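Local coordinates for protein tyrocidine synthetase 3 (Brevibacillus brevis, PDB 2JGP) that probably catalyses peptide-bond formation in nonribosomal synthesis of the antibiotic tyrocidine, as a peptidyl carrier domain joined to a condensation domain, at residues N120-M125 / F217-H222; A139-I144 / V169-A174; G231-E236 / P366-F371. All blocks are in the same frame, centred on the assembly; numbering follows the deposited sequence.

Contact 1 (N120-M125 / F217-H222); sequences NMPSTM and FTDMHH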
# COMPACT_ATOMS: atom_id res chain seq x y z
N ASN A 120 -5.87 9.33 -13.45
CA ASN A 120 -6.05 10.60 -12.76
C ASN A 120 -6.28 10.38 -11.26
O ASN A 120 -6.77 9.33 -10.85
CB ASN A 120 -7.21 11.38 -13.36
CG ASN A 120 -6.90 11.88 -14.75
OD1 ASN A 120 -6.55 11.10 -15.64
ND2 ASN A 120 -7.00 13.20 -14.95
N MET A 121 -5.92 11.38 -10.48
CA MET A 121 -6.11 11.37 -9.04
C MET A 121 -6.76 12.69 -8.62
O MET A 121 -6.11 13.53 -8.00
CB MET A 121 -4.76 11.24 -8.34
CG MET A 121 -4.02 9.96 -8.65
SD MET A 121 -2.41 9.90 -7.85
CE MET A 121 -2.86 9.81 -6.12
N PRO A 122 -8.04 12.88 -8.99
CA PRO A 122 -8.71 14.13 -8.64
C PRO A 122 -9.18 14.19 -7.18
O PRO A 122 -9.56 13.17 -6.61
CB PRO A 122 -9.93 14.13 -9.57
CG PRO A 122 -10.21 12.70 -9.81
CD PRO A 122 -8.90 11.99 -9.77
N SER A 123 -9.16 15.39 -6.61
CA SER A 123 -9.74 15.65 -5.30
C SER A 123 -10.40 17.03 -5.30
O SER A 123 -10.04 17.91 -6.09
CB SER A 123 -8.67 15.60 -4.21
OG SER A 123 -7.73 16.65 -4.35
N THR A 124 -11.39 17.18 -4.42
CA THR A 124 -12.06 18.46 -4.23
C THR A 124 -12.13 18.74 -2.73
O THR A 124 -12.33 17.82 -1.93
CB THR A 124 -13.48 18.46 -4.82
OG1 THR A 124 -14.23 17.36 -4.28
CG2 THR A 124 -13.43 18.33 -6.33
N MET A 125 -11.95 20.00 -2.37
CA MET A 125 -11.97 20.42 -0.98
C MET A 125 -12.80 21.68 -0.87
O MET A 125 -12.59 22.63 -1.63
CB MET A 125 -10.54 20.70 -0.50
CG MET A 125 -10.42 21.09 0.96
SD MET A 125 -8.74 20.88 1.55
CE MET A 125 -7.84 21.93 0.40
N PHE A 217 -10.09 22.38 -6.59
CA PHE A 217 -9.97 21.17 -7.39
C PHE A 217 -8.50 20.93 -7.73
O PHE A 217 -7.84 21.81 -8.28
CB PHE A 217 -10.79 21.29 -8.67
CG PHE A 217 -10.52 20.19 -9.66
CD1 PHE A 217 -11.23 19.00 -9.59
CD2 PHE A 217 -9.55 20.34 -10.65
CE1 PHE A 217 -10.97 17.97 -10.49
CE2 PHE A 217 -9.29 19.31 -11.55
CZ PHE A 217 -10.00 18.13 -11.47
N THR A 218 -8.01 19.74 -7.41
CA THR A 218 -6.63 19.36 -7.71
C THR A 218 -6.63 18.01 -8.43
O THR A 218 -7.41 17.12 -8.08
CB THR A 218 -5.78 19.28 -6.42
OG1 THR A 218 -5.83 20.53 -5.72
CG2 THR A 218 -4.33 18.94 -6.75
N ASP A 219 -5.78 17.88 -9.44
CA ASP A 219 -5.64 16.61 -10.15
C ASP A 219 -4.18 16.42 -10.50
O ASP A 219 -3.44 17.38 -10.70
CB ASP A 219 -6.50 16.60 -11.41
CG ASP A 219 -6.74 15.20 -11.96
OD1 ASP A 219 -6.18 14.21 -11.43
OD2 ASP A 219 -7.51 15.08 -12.94
N MET A 220 -3.76 15.16 -10.53
CA MET A 220 -2.39 14.83 -10.89
C MET A 220 -2.38 13.43 -11.44
O MET A 220 -3.35 12.67 -11.26
CB MET A 220 -1.45 14.96 -9.68
CG MET A 220 -1.68 13.95 -8.55
SD MET A 220 -0.87 14.42 -6.99
CE MET A 220 -2.07 15.57 -6.32
N HIS A 221 -1.30 13.08 -12.14
CA HIS A 221 -1.21 11.80 -12.79
C HIS A 221 -0.58 10.77 -11.85
O HIS A 221 0.38 11.08 -11.16
CB HIS A 221 -0.41 11.91 -14.09
CG HIS A 221 -0.58 10.73 -14.98
ND1 HIS A 221 0.21 9.60 -14.88
CD2 HIS A 221 -1.48 10.47 -15.96
CE1 HIS A 221 -0.17 8.71 -15.77
NE2 HIS A 221 -1.19 9.21 -16.45
N HIS A 222 -1.13 9.56 -11.85
CA HIS A 222 -0.71 8.54 -10.88
C HIS A 222 0.74 8.07 -11.06
O HIS A 222 1.29 7.42 -10.17
CB HIS A 222 -1.66 7.33 -10.92
CG HIS A 222 -1.86 6.68 -9.58
ND1 HIS A 222 -0.81 6.41 -8.72
CD2 HIS A 222 -2.98 6.26 -8.94
CE1 HIS A 222 -1.27 5.84 -7.63
NE2 HIS A 222 -2.59 5.74 -7.73
O HOH W 1 -5.66 15.43 -5.99
O HOH W 2 -8.17 19.64 -3.92

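Contact 2 (A139-I144 / V169-A174); sequences AFQRLI and VPFALA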
# COMPACT_ATOMS: atom_id res chain seq x y z
N ALA A 139 1.68 28.64 -2.83
CA ALA A 139 1.94 27.41 -2.09
C ALA A 139 2.16 26.24 -3.05
O ALA A 139 3.08 25.44 -2.85
CB ALA A 139 0.80 27.11 -1.12
N PHE A 140 1.33 26.14 -4.09
CA PHE A 140 1.51 25.10 -5.11
C PHE A 140 2.82 25.26 -5.89
O PHE A 140 3.45 24.27 -6.25
CB PHE A 140 0.32 25.06 -6.07
CG PHE A 140 -0.83 24.25 -5.57
CD1 PHE A 140 -0.75 22.86 -5.52
CD2 PHE A 140 -2.00 24.86 -5.13
CE1 PHE A 140 -1.81 22.10 -5.05
CE2 PHE A 140 -3.06 24.11 -4.66
CZ PHE A 140 -2.97 22.73 -4.62
N GLN A 141 3.21 26.50 -6.16
CA GLN A 141 4.46 26.77 -6.87
C GLN A 141 5.64 26.28 -6.04
O GLN A 141 6.57 25.65 -6.57
CB GLN A 141 4.58 28.26 -7.19
CG GLN A 141 3.65 28.69 -8.32
CD GLN A 141 3.66 30.19 -8.58
OE1 GLN A 141 3.45 30.63 -9.71
NE2 GLN A 141 3.89 30.98 -7.55
N ARG A 142 5.59 26.54 -4.73
CA ARG A 142 6.61 26.04 -3.81
C ARG A 142 6.60 24.51 -3.74
O ARG A 142 7.67 23.90 -3.73
CB ARG A 142 6.43 26.64 -2.41
CG ARG A 142 6.86 28.10 -2.31
CD ARG A 142 6.94 28.56 -0.86
NE ARG A 142 7.61 29.86 -0.73
CZ ARG A 142 7.06 31.04 -1.00
NH1 ARG A 142 5.81 31.14 -1.43
NH2 ARG A 142 7.78 32.15 -0.84
N LEU A 143 5.42 23.90 -3.70
CA LEU A 143 5.30 22.44 -3.70
C LEU A 143 5.95 21.83 -4.93
O LEU A 143 6.67 20.83 -4.84
CB LEU A 143 3.83 21.98 -3.67
CG LEU A 143 3.08 21.94 -2.33
CD1 LEU A 143 1.69 21.37 -2.59
CD2 LEU A 143 3.81 21.10 -1.29
N ILE A 144 5.67 22.44 -6.09
CA ILE A 144 6.24 22.00 -7.36
C ILE A 144 7.76 22.14 -7.35
O ILE A 144 8.46 21.25 -7.81
CB ILE A 144 5.64 22.80 -8.54
CG1 ILE A 144 4.15 22.46 -8.71
CG2 ILE A 144 6.38 22.48 -9.83
CD1 ILE A 144 3.39 23.45 -9.56
N VAL A 169 9.41 24.64 -13.97
CA VAL A 169 8.26 24.37 -14.84
C VAL A 169 7.19 25.46 -14.68
O VAL A 169 7.07 26.06 -13.61
CB VAL A 169 7.62 23.01 -14.52
CG1 VAL A 169 8.65 21.89 -14.70
CG2 VAL A 169 7.05 22.99 -13.09
N PRO A 170 6.40 25.70 -15.74
CA PRO A 170 5.34 26.70 -15.66
C PRO A 170 4.12 26.18 -14.91
O PRO A 170 3.71 25.03 -15.09
CB PRO A 170 5.00 26.98 -17.12
CG PRO A 170 5.31 25.72 -17.83
CD PRO A 170 6.43 25.05 -17.07
N PHE A 171 3.54 27.02 -14.06
CA PHE A 171 2.31 26.68 -13.35
C PHE A 171 1.52 27.94 -13.03
O PHE A 171 2.08 28.91 -12.54
CB PHE A 171 2.61 25.91 -12.06
CG PHE A 171 1.39 25.61 -11.24
CD1 PHE A 171 0.69 24.43 -11.43
CD2 PHE A 171 0.94 26.51 -10.28
CE1 PHE A 171 -0.44 24.15 -10.68
CE2 PHE A 171 -0.20 26.24 -9.53
CZ PHE A 171 -0.89 25.06 -9.73
N ALA A 172 0.22 27.91 -13.33
CA ALA A 172 -0.70 28.95 -12.89
C ALA A 172 -1.95 28.31 -12.31
O ALA A 172 -2.45 27.30 -12.82
CB ALA A 172 -1.05 29.88 -14.04
N LEU A 173 -2.44 28.89 -11.22
CA LEU A 173 -3.73 28.54 -10.63
C LEU A 173 -4.84 28.98 -11.58
O LEU A 173 -4.89 30.15 -11.97
CB LEU A 173 -3.91 29.25 -9.28
CG LEU A 173 -5.21 29.08 -8.49
CD1 LEU A 173 -5.12 29.81 -7.16
CD2 LEU A 173 -6.42 29.59 -9.25
N ALA A 174 -5.74 28.07 -11.92
CA ALA A 174 -6.91 28.39 -12.74
C ALA A 174 -8.05 28.87 -11.83
O ALA A 174 -8.59 28.09 -11.04
CB ALA A 174 -7.35 27.17 -13.52

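Contact 3 (G231-E236 / P366-F371); sequences GILLAE and PIVGMF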
# COMPACT_ATOMS: atom_id res chain seq x y z
N GLY A 231 -1.64 12.79 0.55
CA GLY A 231 -1.71 13.21 1.95
C GLY A 231 -0.59 14.18 2.29
O GLY A 231 -0.82 15.20 2.94
N ILE A 232 0.62 13.85 1.85
CA ILE A 232 1.80 14.69 2.04
C ILE A 232 1.58 16.05 1.37
O ILE A 232 1.77 17.10 2.00
CB ILE A 232 3.08 14.01 1.46
CG1 ILE A 232 3.42 12.75 2.26
CG2 ILE A 232 4.28 14.94 1.49
CD1 ILE A 232 4.53 11.92 1.65
N LEU A 233 1.16 16.03 0.11
CA LEU A 233 0.87 17.25 -0.66
C LEU A 233 -0.16 18.15 0.02
O LEU A 233 0.03 19.38 0.08
CB LEU A 233 0.38 16.88 -2.06
CG LEU A 233 1.35 16.93 -3.26
CD1 LEU A 233 2.80 16.79 -2.90
CD2 LEU A 233 0.92 15.91 -4.31
N LEU A 234 -1.23 17.56 0.54
CA LEU A 234 -2.25 18.32 1.28
C LEU A 234 -1.69 18.96 2.54
O LEU A 234 -1.90 20.16 2.79
CB LEU A 234 -3.44 17.42 1.65
CG LEU A 234 -4.56 18.08 2.47
CD1 LEU A 234 -5.06 19.37 1.83
CD2 LEU A 234 -5.71 17.10 2.65
N ALA A 235 -1.00 18.16 3.35
CA ALA A 235 -0.43 18.63 4.61
C ALA A 235 0.56 19.75 4.37
O ALA A 235 0.52 20.77 5.06
CB ALA A 235 0.25 17.48 5.36
N GLU A 236 1.42 19.57 3.38
CA GLU A 236 2.48 20.54 3.09
C GLU A 236 1.94 21.81 2.42
O GLU A 236 2.49 22.89 2.61
CB GLU A 236 3.58 19.91 2.26
CG GLU A 236 4.33 18.82 3.01
CD GLU A 236 5.58 18.37 2.31
OE1 GLU A 236 5.80 18.77 1.15
OE2 GLU A 236 6.35 17.60 2.92
N PRO A 366 8.70 10.40 3.17
CA PRO A 366 8.25 11.76 2.86
C PRO A 366 8.21 12.11 1.37
O PRO A 366 7.86 13.24 1.03
CB PRO A 366 9.31 12.62 3.56
CG PRO A 366 10.57 11.81 3.44
CD PRO A 366 10.16 10.35 3.31
N ILE A 367 8.53 11.15 0.51
CA ILE A 367 8.68 11.41 -0.92
C ILE A 367 7.34 11.39 -1.64
O ILE A 367 6.51 10.52 -1.43
CB ILE A 367 9.62 10.37 -1.58
CG1 ILE A 367 11.00 10.38 -0.91
CG2 ILE A 367 9.76 10.64 -3.08
CD1 ILE A 367 12.00 9.44 -1.54
N VAL A 368 7.13 12.37 -2.52
CA VAL A 368 6.00 12.37 -3.43
C VAL A 368 6.34 11.52 -4.67
O VAL A 368 7.28 11.82 -5.41
CB VAL A 368 5.61 13.81 -3.81
CG1 VAL A 368 4.52 13.84 -4.88
CG2 VAL A 368 5.18 14.58 -2.55
N GLY A 369 5.59 10.46 -4.89
CA GLY A 369 5.87 9.52 -5.98
C GLY A 369 5.01 8.29 -5.89
O GLY A 369 4.19 8.15 -4.96
N MET A 370 5.19 7.39 -6.84
CA MET A 370 4.40 6.17 -6.94
C MET A 370 5.13 5.01 -6.24
O MET A 370 6.04 4.41 -6.81
CB MET A 370 4.17 5.84 -8.42
CG MET A 370 3.48 4.52 -8.67
SD MET A 370 1.95 4.36 -7.73
CE MET A 370 1.58 2.63 -8.04
N PHE A 371 4.72 4.72 -5.01
CA PHE A 371 5.34 3.64 -4.21
C PHE A 371 4.42 2.45 -3.94
O PHE A 371 4.90 1.32 -3.77
CB PHE A 371 5.84 4.20 -2.87
CG PHE A 371 7.03 5.11 -3.00
CD1 PHE A 371 6.88 6.49 -2.95
CD2 PHE A 371 8.30 4.59 -3.18
CE1 PHE A 371 7.97 7.33 -3.07
CE2 PHE A 371 9.40 5.42 -3.30
CZ PHE A 371 9.23 6.80 -3.24
O HOH W 3 7.69 15.39 2.60

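Contact 1 (N120-M125 / F217-H222)
Met121 and Asn120 meet Asp219 and Met220 where strand 213-220 ends beside the residues that lead into the antiparallel strand 123-129. The N-H of Met121 is shared between Met220 O and Asp219 OD1, both 3.0 Å from Met121 N, and each bond is well bent, as expected of a bifurcated donor. The second carboxylate oxygen grips the neighbouring side chain: Asn120 ND2 lies 2.8 Å from Asp219 OD2 on a nearly straight bond (168°), reaching its syn side from 31° out of the carboxylate plane. With CG trans to the backbone N (chi1 -163°), Asp219 brings OD1 to Met121 N and OD2 to the amide of Asn120. Beyond it, Met121 extends its thioether over a face of the His222 imidazole, SD being 3.8 Å from the ring centroid. In the opposite direction the strands become regular: Ser123 N bonds Thr218 O at 2.9 Å, Thr218 N returns to Ser123 O at 3.0 Å, and Thr124 CG2 touches the edge of the Phe217 ring. A water also links Met121 O with Ser123 OG.

Further out, Gln192 O takes another bond from Asn120 ND2, and Ser230 of helix 227-241 touches Met121. His221 and His222 open the HHxxxDG signature of condensation domains. Asp219 thus adds a side-chain clamp to the backbone pairing just before the signature, while a soft sulfur contact covers one face of its second histidine.

Contact 2 (A139-I144 / V169-A174)
Ile144 and Phe171 make the main contact between helix 133-146 and the loop leading into strand 174-177. The isoleucine lays its terminal methyl over one face of the phenyl ring, off centre toward the attached end, with CD1 3.4 Å from Phe171 CG. Two torsions produce this reach: CG1 sits opposite the carbonyl carbon (chi1 -67°), and the chain then runs extended to CD1. The shorter branch of Ile144 goes to another neighbour, CG2 pressing on Val169 CG2 at 3.4 Å, closer than methyl groups usually approach. The rotation of the valine (chi1 -59°) places CG2 between its own backbone N and carbonyl carbon and brings this methyl, rather than CG1, against Ile144.

Phe171 swings its ring out from the chain, CG trans to the backbone N (chi1 176°), and inserts it along the helix surface. Its far end comes up to the preceding turn of the helix, where Phe140 CB is 3.7 Å from Phe171 CE2. The Phe140 ring itself leads off from the loop and meets the ring of Trp237 in helix 227-241. On the more exposed flank, the aliphatic part of Gln141 leans on the phenyl group, CG being 4.0 Å from Phe171 CD2.

The packing between the two segments is apolar, but polar bonds fix its borders: Glu137 of the same helix accepts from Leu173 N, and Ile144 O accepts from Arg151. Val204 on strand 202-210 touches both Phe140 and Phe171. The phenyl group of Phe171 therefore fills the seam between a helix and the sheet on which it packs, near the outer strand 174-177, in the layered alpha/beta architecture of the CoA-dependent acyltransferase superfamily to which condensation domains belong.

Contact 3 (G231-E236 / P366-F371)
Val368 and Ile232 bury the most surface here, with Leu233 next, and the three bring a loop against one side of helix 227-241. Val368 points its two methyl groups at the helix. Leu233 comes across them at about a right angle, CD1 reaching 3.3 Å from Val368 CG2, tighter than ordinary carbon contact, and 3.9 Å from Val368 CG1. Both torsions of this leucine lie away from the staggered positions (chi1 -100°, chi2 25°), an unusual combination, so that neither this rotamer nor the short contact can bear much weight. Ile232 slides past Val368 in the opposite direction: its CG2 stands 4.2 Å from Val368 CG2, while the longer branch carries CD1 to 3.6 Å from Pro366 O.

Helix 227-241 begins at the glycine that ends the HHxxxDG signature of the condensation domain, and the loop comes from far along the chain, between strands 350-356 and 373-379. The same loop is fastened to the signature region by polar bonds, for Asp226 OD2 accepts from Phe371 N and Ser229 OG bonds Gly369 O. Met370 touches His222, the second histidine of the signature.

At the other end of the contact a single water bridges helix and loop, donating to Glu236 OE2 at 2.6 Å and to Pro366 O at 2.7 Å. Glu236 is buried, and its other oxygen, OE1, forms a salt bridge with Arg146 and a hydrogen bond with His147; these partners probably stabilise its negative charge. His147 also touches Val368, whose backbone oxygen is bonded by Ser149 OG.

In the fold
From the N terminus of the condensation domain, strand 123-129 pairs with strand 213-220, so that contact 1 closes a loop of some ninety residues. Contact 2 is nested within it, joining helix 133-146 to the approach of strand 174-177; Phe140 CZ packs on Thr218 OG1 at 3.8 Å. Contact 3 follows in series, opening on helix 227-241 just after the second strand of contact 1 and closing a wider loop at 366-371. Met220 packs on Leu233 and His222 on Met370, while Leu143 of contact 2 rests on Leu233 and Glu236. Contacts 1 and 3 thus meet at the HHxxxDG segment, whereas contact 2 ties helix 133-146 to the edge of the sheet.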